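Local atomic coordinates of predicted zincin-like metalloprotease (Acidothermus cellulolyticus 11B, PDB entry 3E11), a protein that is of unknown function but is predicted to be a zincin-like metalloprotease and binds metal ions, calcium among them. Residues 69-74 with 88-93; 7-12 with 81-86; 27-32 with 96-101; 55-58 with 63-66. All blocks are in the same frame, centred on the assembly; numbering follows the deposited sequence.

How the interactions relate
Helix 83-101 gives a different part to each of interactions 1, 2 and 3, so this small chain, predicted to be zincin-like, illustrates how one helix is fixed at several points. Interaction 1 lies deepest, its centre about 5 Å from that of the chain. Phe10 of interaction 2 leans on it, with CZ 3.8 Å from Val90 CG2, and Ile69 reaches interaction 3, its CG1 3.7 Å from Val32 CG1. Interactions 2 and 3 have centres about 21 Å apart without touching. The possible metal-binding HExxH pattern (His96, Glu97, His100) falls in interaction 3, with no metal bound. Interaction 4 is peripheral, joined to interaction 3 through a probable Asn31 ND2 to Leu65 O hydrogen bond.

Interaction 1 (69-74 with 88-93); sequences IIIYRN and DEVRKT
Ile71 on strand 67-72 faces Val90 on helix 83-101 with their CA atoms 7.2 Å apart, and no hydrogen bond passes between the two backbones. The strand ends at Tyr72, which is the N-cap of helix 73-78, whereas the helical partner continues beyond 88-93 in both directions. Ile71 carries the contact on the strand side with both of its branches. Its CG2 methyl meets Val90 CG2 at 4.1 Å, while CG1, turned back beside the backbone N (chi1 -68°), extends CD1 to Thr93 CG2 at 3.5 Å, a tight fit for two methyl groups. This is a helix packed on a mixed sheet, in keeping with the predicted zincin-like fold, and Thr93 also touches the possible HExxH motif (His96, Glu97, His100), which follows about a turn later. Thr93 splits its two roles: with chi1 at -62°, CG2 stands against the strand while OG1 turns back to bond Glu89 O at 2.8 Å. That oxygen also accepts from Thr93 N, the two donors arriving from opposite faces of the carbonyl plane. With a serine in place of Thr93, the missing CG2 would probably leave a gap against Ile71 CD1. Phe10 and Val34 also touch Ile71, and Ala17 lies against Val90.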
loop_
_atom_site.group_PDB
_atom_site.type_symbol
_atom_site.label_atom_id
_atom_site.label_comp_id
_atom_site.label_asym_id
_atom_site.label_seq_id
_atom_site.Cartn_x
_atom_site.Cartn_y
_atom_site.Cartn_z
ATOM N N ILE A 69 3.123 -4.846 -1.171
ATOM C CA ILE A 69 3.231 -3.408 -1.175
ATOM C C ILE A 69 3.621 -3.024 0.256
ATOM O O ILE A 69 2.884 -3.305 1.214
ATOM C CB ILE A 69 1.935 -2.728 -1.604
ATOM C CG1 ILE A 69 1.659 -3.001 -3.102
ATOM C CG2 ILE A 69 2.013 -1.243 -1.390
ATOM C CD1 ILE A 69 0.298 -2.476 -3.574
ATOM N N ILE A 70 4.806 -2.441 0.390
ATOM C CA ILE A 70 5.269 -1.965 1.696
ATOM C C ILE A 70 4.731 -0.565 1.906
ATOM O O ILE A 70 4.753 0.233 0.976
ATOM C CB ILE A 70 6.792 -1.968 1.789
ATOM C CG1 ILE A 70 7.379 -3.318 1.318
ATOM C CG2 ILE A 70 7.232 -1.660 3.227
ATOM C CD1 ILE A 70 6.855 -4.521 2.046
ATOM N N ILE A 71 4.231 -0.280 3.114
ATOM C CA ILE A 71 3.707 1.045 3.490
ATOM C C ILE A 71 4.569 1.515 4.652
ATOM O O ILE A 71 4.813 0.750 5.574
ATOM C CB ILE A 71 2.208 0.982 3.904
ATOM C CG1 ILE A 71 1.335 0.655 2.696
ATOM C CG2 ILE A 71 1.733 2.266 4.524
ATOM C CD1 ILE A 71 1.331 1.677 1.581
ATOM N N TYR A 72 5.085 2.741 4.565
ATOM C CA TYR A 72 6.038 3.287 5.554
ATOM C C TYR A 72 5.304 4.165 6.555
ATOM O O TYR A 72 4.834 5.246 6.229
ATOM C CB TYR A 72 7.171 4.043 4.854
ATOM C CG TYR A 72 7.973 3.088 3.990
ATOM C CD1 TYR A 72 8.734 2.079 4.584
ATOM C CD2 TYR A 72 7.889 3.115 2.619
ATOM C CE1 TYR A 72 9.455 1.169 3.820
ATOM C CE2 TYR A 72 8.592 2.201 1.826
ATOM C CZ TYR A 72 9.369 1.227 2.434
ATOM O OH TYR A 72 10.066 0.318 1.683
ATOM N N ARG A 73 5.199 3.681 7.779
ATOM C CA ARG A 73 4.380 4.340 8.784
ATOM C C ARG A 73 4.896 5.753 9.092
ATOM O O ARG A 73 4.122 6.703 9.182
ATOM C CB ARG A 73 4.365 3.461 10.045
ATOM C CG ARG A 73 3.523 3.970 11.188
ATOM C CD ARG A 73 3.297 2.889 12.251
ATOM N NE ARG A 73 4.569 2.464 12.799
ATOM C CZ ARG A 73 5.078 1.229 12.723
ATOM N NH1 ARG A 73 4.411 0.221 12.158
ATOM N NH2 ARG A 73 6.277 0.993 13.250
ATOM N N ASN A 74 6.211 5.899 9.254
ATOM C CA ASN A 74 6.742 7.216 9.655
ATOM C C ASN A 74 6.452 8.298 8.604
ATOM O O ASN A 74 6.018 9.419 8.943
ATOM C CB ASN A 74 8.233 7.136 9.946
ATOM C CG ASN A 74 8.532 6.368 11.187
ATOM O OD1 ASN A 74 7.622 5.958 11.913
ATOM N ND2 ASN A 74 9.805 6.163 11.458
ATOM N N ASP A 88 -6.640 7.684 4.261
ATOM C CA ASP A 88 -6.674 8.221 2.894
ATOM C C ASP A 88 -5.317 8.144 2.212
ATOM O O ASP A 88 -5.209 7.746 1.050
ATOM C CB ASP A 88 -7.150 9.661 2.894
ATOM C CG ASP A 88 -8.613 9.767 3.151
ATOM O OD1 ASP A 88 -9.286 8.741 3.089
ATOM O OD2 ASP A 88 -9.105 10.867 3.446
ATOM N N GLU A 89 -4.295 8.527 2.955
ATOM C CA GLU A 89 -2.954 8.530 2.452
ATOM C C GLU A 89 -2.458 7.121 2.178
ATOM O O GLU A 89 -1.794 6.875 1.173
ATOM C CB GLU A 89 -2.033 9.258 3.422
ATOM C CG GLU A 89 -0.768 9.776 2.783
ATOM C CD GLU A 89 -1.049 10.741 1.637
ATOM O OE1 GLU A 89 -1.963 11.564 1.741
ATOM O OE2 GLU A 89 -0.370 10.650 0.621
ATOM N N VAL A 90 -2.728 6.215 3.094
ATOM C CA VAL A 90 -2.404 4.796 2.856
ATOM C C VAL A 90 -3.136 4.250 1.611
ATOM O O VAL A 90 -2.516 3.599 0.744
ATOM C CB VAL A 90 -2.698 3.910 4.068
ATOM C CG1 VAL A 90 -2.480 2.384 3.719
ATOM C CG2 VAL A 90 -1.791 4.269 5.244
ATOM N N ARG A 91 -4.436 4.520 1.509
ATOM C CA ARG A 91 -5.221 4.063 0.371
ATOM C C ARG A 91 -4.632 4.609 -0.924
ATOM O O ARG A 91 -4.449 3.872 -1.890
ATOM C CB ARG A 91 -6.692 4.481 0.507
ATOM C CG ARG A 91 -7.604 3.788 -0.490
ATOM C CD ARG A 91 -9.034 4.192 -0.239
ATOM N NE ARG A 91 -9.578 3.616 1.006
ATOM C CZ ARG A 91 -10.252 4.301 1.936
ATOM N NH1 ARG A 91 -10.462 5.618 1.813
ATOM N NH2 ARG A 91 -10.724 3.670 3.010
ATOM N N LYS A 92 -4.324 5.906 -0.929
ATOM C CA LYS A 92 -3.836 6.553 -2.130
ATOM C C LYS A 92 -2.511 5.908 -2.539
ATOM O O LYS A 92 -2.280 5.672 -3.709
ATOM C CB LYS A 92 -3.691 8.052 -1.927
ATOM C CG LYS A 92 -2.907 8.746 -2.987
ATOM C CD LYS A 92 -2.800 10.248 -2.716
ATOM C CE LYS A 92 -1.792 10.869 -3.673
ATOM N NZ LYS A 92 -1.741 12.358 -3.593
ATOM N N THR A 93 -1.687 5.587 -1.556
ATOM C CA THR A 93 -0.382 4.985 -1.792
ATOM C C THR A 93 -0.470 3.579 -2.402
ATOM O O THR A 93 0.199 3.297 -3.398
ATOM C CB THR A 93 0.445 4.967 -0.492
ATOM O OG1 THR A 93 0.647 6.315 -0.067
ATOM C CG2 THR A 93 1.801 4.276 -0.690
#

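Interaction 2 (7-12 with 81-86); sequences PDRFDE and ETESEV
Arg9 and Glu83 join the start of helix 7-19 to the first turn of helix 83-101 through a side-on, two-nitrogen salt bridge. Arg9 NE donates to Glu83 OE2 at 2.9 Å in an almost perfectly straight bond (179°), and NH2 donates to Glu83 OE1 at 2.8 Å, so each nitrogen has its own oxygen. Both acceptors lie near the guanidinium plane, but the donors come from above the carboxylate, the two planes being 53° apart. The third nitrogen is engaged as well: Arg9 NH1 bonds Glu12 OE1 at 2.8 Å, and the two acids thus share one arginine, which would be expected to offset their like charges in part. A bend at chi2 (54°) turns the arginine chain so that it meets the extended Glu83 at about a right angle. On the other helix, Thr82 is the N-cap, and its OG1 accepts from Glu85 N at 3.1 Å. The Glu85 side chain serves the residue before the cap, with OE1 receiving Glu81 N at 2.8 Å. Beside the salt bridges, the buried Phe10 brings CE1 to within 3.5 Å of Val86 CG1. Leu13, one turn along helix 7-19, touches Glu83 and Val86, while helix 73-78 supplies Ile76 to Val86 and Cys77 to Phe10, and Val36 of strand 32-37 touches Phe10 too.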
loop_
_atom_site.group_PDB
_atom_site.type_symbol
_atom_site.label_atom_id
_atom_site.label_comp_id
_atom_site.label_asym_id
_atom_site.label_seq_id
_atom_site.Cartn_x
_atom_site.Cartn_y
_atom_site.Cartn_z
ATOM N N PRO A 7 1.908 1.033 16.209
ATOM C CA PRO A 7 1.902 -0.026 15.167
ATOM C C PRO A 7 0.577 -0.818 15.040
ATOM O O PRO A 7 0.055 -0.953 13.916
ATOM C CB PRO A 7 3.056 -0.916 15.596
ATOM C CG PRO A 7 4.011 0.072 16.224
ATOM C CD PRO A 7 3.097 0.938 17.061
ATOM N N ASP A 8 0.031 -1.299 16.154
ATOM C CA ASP A 8 -1.212 -2.087 16.089
ATOM C C ASP A 8 -2.330 -1.260 15.484
ATOM O O ASP A 8 -3.074 -1.755 14.650
ATOM C CB ASP A 8 -1.666 -2.568 17.437
ATOM C CG ASP A 8 -0.855 -3.715 17.957
ATOM O OD1 ASP A 8 0.022 -4.248 17.240
ATOM O OD2 ASP A 8 -1.124 -4.098 19.106
ATOM N N ARG A 9 -2.450 -0.003 15.907
ATOM C CA ARG A 9 -3.496 0.876 15.350
ATOM C C ARG A 9 -3.272 1.156 13.879
ATOM O O ARG A 9 -4.218 1.179 13.080
ATOM C CB ARG A 9 -3.563 2.190 16.131
ATOM C CG ARG A 9 -4.615 3.144 15.647
ATOM C CD ARG A 9 -5.994 2.522 15.593
ATOM N NE ARG A 9 -7.023 3.529 15.334
ATOM C CZ ARG A 9 -8.266 3.239 14.996
ATOM N NH1 ARG A 9 -8.639 1.975 14.881
ATOM N NH2 ARG A 9 -9.154 4.204 14.794
ATOM N N PHE A 10 -2.002 1.331 13.504
ATOM C CA PHE A 10 -1.695 1.613 12.114
ATOM C C PHE A 10 -2.151 0.448 11.245
ATOM O O PHE A 10 -2.725 0.683 10.197
ATOM C CB PHE A 10 -0.214 1.924 11.889
ATOM C CG PHE A 10 0.087 2.539 10.526
ATOM C CD1 PHE A 10 0.030 3.906 10.345
ATOM C CD2 PHE A 10 0.480 1.739 9.460
ATOM C CE1 PHE A 10 0.337 4.494 9.145
ATOM C CE2 PHE A 10 0.772 2.299 8.234
ATOM C CZ PHE A 10 0.689 3.693 8.074
ATOM N N ASP A 11 -1.943 -0.785 11.715
ATOM C CA ASP A 11 -2.457 -1.973 11.018
ATOM C C ASP A 11 -3.968 -1.929 10.759
ATOM O O ASP A 11 -4.426 -2.267 9.670
ATOM C CB ASP A 11 -2.075 -3.258 11.753
ATOM C CG ASP A 11 -0.590 -3.504 11.745
ATOM O OD1 ASP A 11 0.065 -2.968 10.841
ATOM O OD2 ASP A 11 -0.093 -4.207 12.659
ATOM N N GLU A 12 -4.711 -1.449 11.729
ATOM C CA GLU A 12 -6.148 -1.268 11.603
ATOM C C GLU A 12 -6.519 -0.222 10.576
ATOM O O GLU A 12 -7.465 -0.404 9.816
ATOM C CB GLU A 12 -6.717 -0.881 12.970
ATOM C CG GLU A 12 -6.535 -1.983 14.029
ATOM C CD GLU A 12 -6.971 -1.597 15.440
ATOM O OE1 GLU A 12 -7.381 -0.445 15.667
ATOM O OE2 GLU A 12 -6.907 -2.468 16.341
ATOM N N GLU A 81 -2.663 14.715 9.862
ATOM C CA GLU A 81 -3.035 15.361 11.126
ATOM C C GLU A 81 -4.155 14.585 11.823
ATOM O O GLU A 81 -4.503 14.898 12.977
ATOM C CB GLU A 81 -3.445 16.839 10.876
ATOM C CG GLU A 81 -2.229 17.695 10.477
ATOM C CD GLU A 81 -2.542 19.141 10.228
ATOM O OE1 GLU A 81 -3.734 19.513 10.189
ATOM O OE2 GLU A 81 -1.580 19.936 10.120
ATOM N N THR A 82 -4.743 13.599 11.129
ATOM C CA THR A 82 -5.774 12.755 11.711
ATOM C C THR A 82 -5.635 11.320 11.184
ATOM O O THR A 82 -4.989 11.089 10.159
ATOM C CB THR A 82 -7.207 13.237 11.430
ATOM O OG1 THR A 82 -7.548 12.963 10.062
ATOM C CG2 THR A 82 -7.370 14.713 11.735
ATOM N N GLU A 83 -6.234 10.380 11.916
ATOM C CA GLU A 83 -6.359 8.978 11.503
ATOM C C GLU A 83 -7.057 8.779 10.162
ATOM O O GLU A 83 -6.608 7.957 9.338
ATOM C CB GLU A 83 -7.074 8.157 12.577
ATOM C CG GLU A 83 -6.198 7.820 13.737
ATOM C CD GLU A 83 -6.938 6.947 14.764
ATOM O OE1 GLU A 83 -8.188 6.877 14.722
ATOM O OE2 GLU A 83 -6.258 6.314 15.576
ATOM N N SER A 84 -8.098 9.569 9.916
ATOM C CA SER A 84 -8.764 9.551 8.609
ATOM C C SER A 84 -7.815 9.982 7.492
ATOM O O SER A 84 -7.820 9.362 6.413
ATOM C CB SER A 84 -10.011 10.410 8.606
ATOM O OG SER A 84 -10.931 9.968 9.595
ATOM N N GLU A 85 -6.987 11.005 7.744
ATOM C CA GLU A 85 -5.982 11.424 6.746
ATOM C C GLU A 85 -5.000 10.294 6.499
ATOM O O GLU A 85 -4.600 10.055 5.362
ATOM C CB GLU A 85 -5.254 12.702 7.145
ATOM C CG GLU A 85 -6.156 13.920 7.076
ATOM C CD GLU A 85 -5.449 15.241 7.330
ATOM O OE1 GLU A 85 -4.248 15.277 7.634
ATOM O OE2 GLU A 85 -6.134 16.270 7.210
ATOM N N VAL A 86 -4.625 9.585 7.555
ATOM C CA VAL A 86 -3.725 8.422 7.431
ATOM C C VAL A 86 -4.365 7.345 6.535
ATOM O O VAL A 86 -3.722 6.833 5.610
ATOM C CB VAL A 86 -3.319 7.788 8.799
ATOM C CG1 VAL A 86 -2.536 6.499 8.579
ATOM C CG2 VAL A 86 -2.468 8.733 9.586
#

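Interaction 3 (27-32 with 96-101); sequences RAMRNV and HEIAHH
Ile98 pushes its whole side chain from helix 83-101 into the bend of residues 28-31 and Val32, where strand 32-37 begins. Its CB meets the selenium of Met29, a selenomethionine, with SE 3.7 Å away, and the CG2 branch lies 4.0 Å from the same SE atom. The other branch runs anti to the backbone N (chi1 -162°), carrying CG1 to 3.5 Å from Ala28 O, with Met29 SE and Ala28 CB also beside it. At the tip, CD1 sits 3.3 Å from Ala28 O and 4.0 Å from Val32 CG2. Four residues are therefore drawn together without any hydrogen bond across the contact. The loop keeps its shape partly through a type II turn from Met29 to Val32, closed by Val32 N to Met29 O at 3.1 Å. An alanine at Ile98 would lack both branches and is likely to leave Met29, Ala28 and Val32 facing a gap. Ile98 lies within a possible HExxH motif (His96, Glu97, His100), perhaps a metal site as in other zincins, whose histidines project from another side of the helix. Strand 47-50 adds Tyr49 beside Ile98 and Val32, helix 106-110 places Leu109 against Ala99, and Ile69 of strand 67-72 touches Met29, Val32 and Glu97.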
loop_
_atom_site.group_PDB
_atom_site.type_symbol
_atom_site.label_atom_id
_atom_site.label_comp_id
_atom_site.label_asym_id
_atom_site.label_seq_id
_atom_site.Cartn_x
_atom_site.Cartn_y
_atom_site.Cartn_z
ATOM N N ARG A 27 -9.392 -6.408 -8.696
ATOM C CA ARG A 27 -8.748 -7.502 -9.413
ATOM C C ARG A 27 -7.241 -7.240 -9.552
ATOM O O ARG A 27 -6.446 -8.163 -9.470
ATOM C CB ARG A 27 -9.408 -7.758 -10.774
ATOM C CG ARG A 27 -8.671 -8.776 -11.616
ATOM C CD ARG A 27 -8.614 -10.186 -10.972
ATOM N NE ARG A 27 -7.895 -11.115 -11.843
ATOM C CZ ARG A 27 -6.570 -11.222 -11.904
ATOM N NH1 ARG A 27 -5.781 -10.455 -11.146
ATOM N NH2 ARG A 27 -6.025 -12.086 -12.757
ATOM N N ALA A 28 -6.849 -5.998 -9.790
ATOM C CA ALA A 28 -5.406 -5.652 -9.859
ATOM C C ALA A 28 -4.636 -5.980 -8.559
ATOM O O ALA A 28 -3.456 -6.310 -8.596
ATOM C CB ALA A 28 -5.222 -4.175 -10.209
HETATM N N MSE A 29 -5.324 -5.873 -7.428
HETATM C CA MSE A 29 -4.790 -6.173 -6.096
HETATM C C MSE A 29 -4.797 -7.675 -5.739
HETATM O O MSE A 29 -4.356 -8.056 -4.635
HETATM C CB MSE A 29 -5.590 -5.380 -5.026
HETATM C CG MSE A 29 -5.224 -3.911 -4.982
HETATM SE SE MSE A 29 -3.432 -3.614 -4.362
HETATM C CE MSE A 29 -3.649 -4.169 -2.628
ATOM N N ARG A 30 -5.258 -8.534 -6.673
ATOM C CA ARG A 30 -5.260 -9.965 -6.422
ATOM C C ARG A 30 -3.900 -10.465 -5.957
ATOM O O ARG A 30 -2.890 -10.227 -6.598
ATOM C CB ARG A 30 -5.662 -10.772 -7.664
ATOM C CG ARG A 30 -5.721 -12.283 -7.395
ATOM C CD ARG A 30 -6.220 -13.065 -8.595
ATOM N NE ARG A 30 -7.652 -12.846 -8.771
ATOM C CZ ARG A 30 -8.397 -13.447 -9.687
ATOM N NH1 ARG A 30 -7.850 -14.296 -10.541
ATOM N NH2 ARG A 30 -9.688 -13.172 -9.749
ATOM N N ASN A 31 -3.904 -11.188 -4.835
ATOM C CA ASN A 31 -2.684 -11.793 -4.305
ATOM C C ASN A 31 -1.537 -10.788 -4.114
ATOM O O ASN A 31 -0.395 -11.044 -4.478
ATOM C CB ASN A 31 -2.235 -12.953 -5.203
ATOM C CG ASN A 31 -1.235 -13.846 -4.518
ATOM O OD1 ASN A 31 -1.317 -14.051 -3.306
ATOM N ND2 ASN A 31 -0.245 -14.346 -5.286
ATOM N N VAL A 32 -1.910 -9.608 -3.621
ATOM C CA VAL A 32 -0.985 -8.595 -3.147
ATOM C C VAL A 32 -1.275 -8.387 -1.681
ATOM O O VAL A 32 -2.462 -8.246 -1.267
ATOM C CB VAL A 32 -1.182 -7.250 -3.872
ATOM C CG1 VAL A 32 -0.227 -6.193 -3.302
ATOM C CG2 VAL A 32 -0.964 -7.437 -5.358
ATOM N N HIS A 96 -1.847 3.905 -6.029
ATOM C CA HIS A 96 -0.754 4.308 -6.917
ATOM C C HIS A 96 0.250 3.214 -7.183
ATOM O O HIS A 96 0.697 3.034 -8.321
ATOM C CB HIS A 96 -0.061 5.570 -6.395
ATOM C CG HIS A 96 -0.884 6.800 -6.605
ATOM N ND1 HIS A 96 -0.411 7.917 -7.252
ATOM C CD2 HIS A 96 -2.181 7.057 -6.307
ATOM C CE1 HIS A 96 -1.366 8.833 -7.290
ATOM N NE2 HIS A 96 -2.450 8.332 -6.727
ATOM N N GLU A 97 0.610 2.476 -6.145
ATOM C CA GLU A 97 1.615 1.442 -6.297
ATOM C C GLU A 97 1.090 0.334 -7.191
ATOM O O GLU A 97 1.794 -0.131 -8.078
ATOM C CB GLU A 97 2.078 0.905 -4.931
ATOM C CG GLU A 97 3.012 1.871 -4.175
ATOM C CD GLU A 97 4.251 2.221 -4.984
ATOM O OE1 GLU A 97 4.769 1.349 -5.697
ATOM O OE2 GLU A 97 4.680 3.385 -4.955
ATOM N N ILE A 98 -0.158 -0.074 -7.000
ATOM C CA ILE A 98 -0.701 -1.141 -7.838
ATOM C C ILE A 98 -0.890 -0.663 -9.284
ATOM O O ILE A 98 -0.571 -1.389 -10.240
ATOM C CB ILE A 98 -1.989 -1.774 -7.222
ATOM C CG1 ILE A 98 -2.250 -3.141 -7.869
ATOM C CG2 ILE A 98 -3.184 -0.866 -7.296
ATOM C CD1 ILE A 98 -1.135 -4.152 -7.621
ATOM N N ALA A 99 -1.345 0.571 -9.443
ATOM C CA ALA A 99 -1.565 1.131 -10.775
ATOM C C ALA A 99 -0.254 1.195 -11.572
ATOM O O ALA A 99 -0.191 0.798 -12.740
ATOM C CB ALA A 99 -2.193 2.490 -10.643
ATOM N N HIS A 100 0.797 1.668 -10.913
ATOM C CA HIS A 100 2.102 1.819 -11.542
ATOM C C HIS A 100 2.702 0.461 -11.880
ATOM O O HIS A 100 3.353 0.309 -12.919
ATOM C CB HIS A 100 3.060 2.636 -10.654
ATOM C CG HIS A 100 2.608 4.043 -10.403
ATOM N ND1 HIS A 100 3.153 4.833 -9.414
ATOM C CD2 HIS A 100 1.648 4.794 -10.999
ATOM C CE1 HIS A 100 2.550 6.009 -9.409
ATOM N NE2 HIS A 100 1.629 6.009 -10.361
ATOM N N HIS A 101 2.443 -0.544 -11.044
ATOM C CA HIS A 101 2.916 -1.900 -11.306
ATOM C C HIS A 101 2.350 -2.449 -12.620
ATOM O O HIS A 101 3.020 -3.212 -13.311
ATOM C CB HIS A 101 2.551 -2.842 -10.149
ATOM C CG HIS A 101 2.785 -4.291 -10.452
ATOM N ND1 HIS A 101 4.044 -4.836 -10.579
ATOM C CD2 HIS A 101 1.913 -5.305 -10.675
ATOM C CE1 HIS A 101 3.940 -6.129 -10.831
ATOM N NE2 HIS A 101 2.657 -6.438 -10.905
#

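Interaction 4 (55-58 with 63-66); sequences TERT and GVLP
Thr58 and Val64 form a single beta bridge, their CA atoms 4.6 Å apart, where the loop between strands 47-50 and 67-72 doubles back on itself at the protein surface. The pairing runs antiparallel, Arg57 being matched with Leu65, yet neither segment becomes a regular strand. Gly63 begins the second segment with its carbonyl: Gly63 O lies 3.1 Å from Thr58 CA, a CA-H...O contact. Val64 follows with another such contact, its CA reaching Arg57 O at 3.5 Å, and its CG1 methyl, anti to the backbone N, rests 3.6 Å from Arg57 CD. Leu65 then supplies the main backbone link, for Leu65 N donates to Arg57 O at 2.7 Å in a nearly straight bond (171°). Its CD1 methyl comes 3.4 Å from Glu56 O, the preceding carbonyl of the first segment. The carbonyl of Leu65 receives the arginine in return: Arg57 NH1 bonds Leu65 O at 2.9 Å, the oxygen lying close to the guanidinium plane and NH1 somewhat tilted from the carbonyl plane. Arg57 starts off pointing away from this segment, and two successive bends, chi2 62° and chi3 74°, bring NH1 back to that oxygen; with the separate bond from Leu65 N to Arg57 O, Leu65 is held twice. The charge has a stronger partner beyond, since Arg57 NH2 makes a salt bridge with Asp67; together with the Leu65 O bond this is likely to limit rotation of the flat group. Pro66 closes the segment at the edge of the guanidinium, its carbonyl carbon C 3.8 Å from Arg57 NH1.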
loop_
_atom_site.group_PDB
_atom_site.type_symbol
_atom_site.label_atom_id
_atom_site.label_comp_id
_atom_site.label_asym_id
_atom_site.label_seq_id
_atom_site.Cartn_x
_atom_site.Cartn_y
_atom_site.Cartn_z
ATOM N N THR A 55 10.767 -18.093 -8.906
ATOM C CA THR A 55 11.369 -19.095 -8.018
ATOM C C THR A 55 10.833 -19.115 -6.609
ATOM O O THR A 55 10.946 -20.128 -5.949
ATOM C CB THR A 55 12.839 -18.761 -7.761
ATOM O OG1 THR A 55 13.415 -18.236 -8.943
ATOM C CG2 THR A 55 13.611 -19.957 -7.281
ATOM N N GLU A 56 10.370 -17.976 -6.134
ATOM C CA GLU A 56 9.953 -17.804 -4.745
ATOM C C GLU A 56 8.446 -17.695 -4.661
ATOM O O GLU A 56 7.889 -17.505 -3.583
ATOM C CB GLU A 56 10.654 -16.586 -4.140
ATOM C CG GLU A 56 12.197 -16.774 -4.110
ATOM C CD GLU A 56 12.988 -15.482 -3.883
ATOM O OE1 GLU A 56 12.410 -14.505 -3.383
ATOM O OE2 GLU A 56 14.206 -15.448 -4.227
ATOM N N ARG A 57 7.780 -17.861 -5.801
ATOM C CA ARG A 57 6.340 -17.598 -5.917
ATOM C C ARG A 57 5.511 -18.678 -5.232
ATOM O O ARG A 57 4.437 -18.391 -4.740
ATOM C CB ARG A 57 5.941 -17.497 -7.406
ATOM C CG ARG A 57 4.455 -17.340 -7.697
ATOM C CD ARG A 57 3.907 -16.042 -7.092
ATOM N NE ARG A 57 4.338 -14.884 -7.864
ATOM C CZ ARG A 57 4.101 -13.621 -7.512
ATOM N NH1 ARG A 57 3.454 -13.347 -6.396
ATOM N NH2 ARG A 57 4.525 -12.630 -8.280
ATOM N N THR A 58 6.004 -19.919 -5.230
ATOM C CA THR A 58 5.255 -21.022 -4.640
ATOM C C THR A 58 6.015 -21.736 -3.537
ATOM O O THR A 58 7.228 -21.613 -3.410
ATOM C CB THR A 58 4.804 -22.041 -5.681
ATOM O OG1 THR A 58 5.913 -22.459 -6.490
ATOM C CG2 THR A 58 3.736 -21.445 -6.556
ATOM N N GLY A 63 1.296 -23.583 -1.911
ATOM C CA GLY A 63 0.871 -22.205 -1.644
ATOM C C GLY A 63 1.446 -21.230 -2.662
ATOM O O GLY A 63 2.564 -21.412 -3.131
ATOM N N VAL A 64 0.664 -20.229 -3.042
ATOM C CA VAL A 64 1.184 -19.137 -3.844
ATOM C C VAL A 64 1.424 -18.013 -2.880
ATOM O O VAL A 64 0.578 -17.742 -2.014
ATOM C CB VAL A 64 0.200 -18.663 -4.923
ATOM C CG1 VAL A 64 0.909 -17.746 -5.945
ATOM C CG2 VAL A 64 -0.393 -19.864 -5.636
ATOM N N LEU A 65 2.582 -17.372 -3.001
ATOM C CA LEU A 65 2.906 -16.258 -2.148
ATOM C C LEU A 65 2.547 -14.951 -2.883
ATOM O O LEU A 65 2.619 -14.905 -4.106
ATOM C CB LEU A 65 4.371 -16.310 -1.773
ATOM C CG LEU A 65 4.703 -17.567 -0.967
ATOM C CD1 LEU A 65 6.161 -17.576 -0.685
ATOM C CD2 LEU A 65 3.929 -17.597 0.350
ATOM N N PRO A 66 2.106 -13.932 -2.142
ATOM C CA PRO A 66 1.697 -12.666 -2.754
ATOM C C PRO A 66 2.882 -11.753 -3.012
ATOM O O PRO A 66 3.868 -11.800 -2.282
ATOM C CB PRO A 66 0.802 -12.033 -1.666
ATOM C CG PRO A 66 1.463 -12.490 -0.398
ATOM C CD PRO A 66 1.992 -13.877 -0.674
#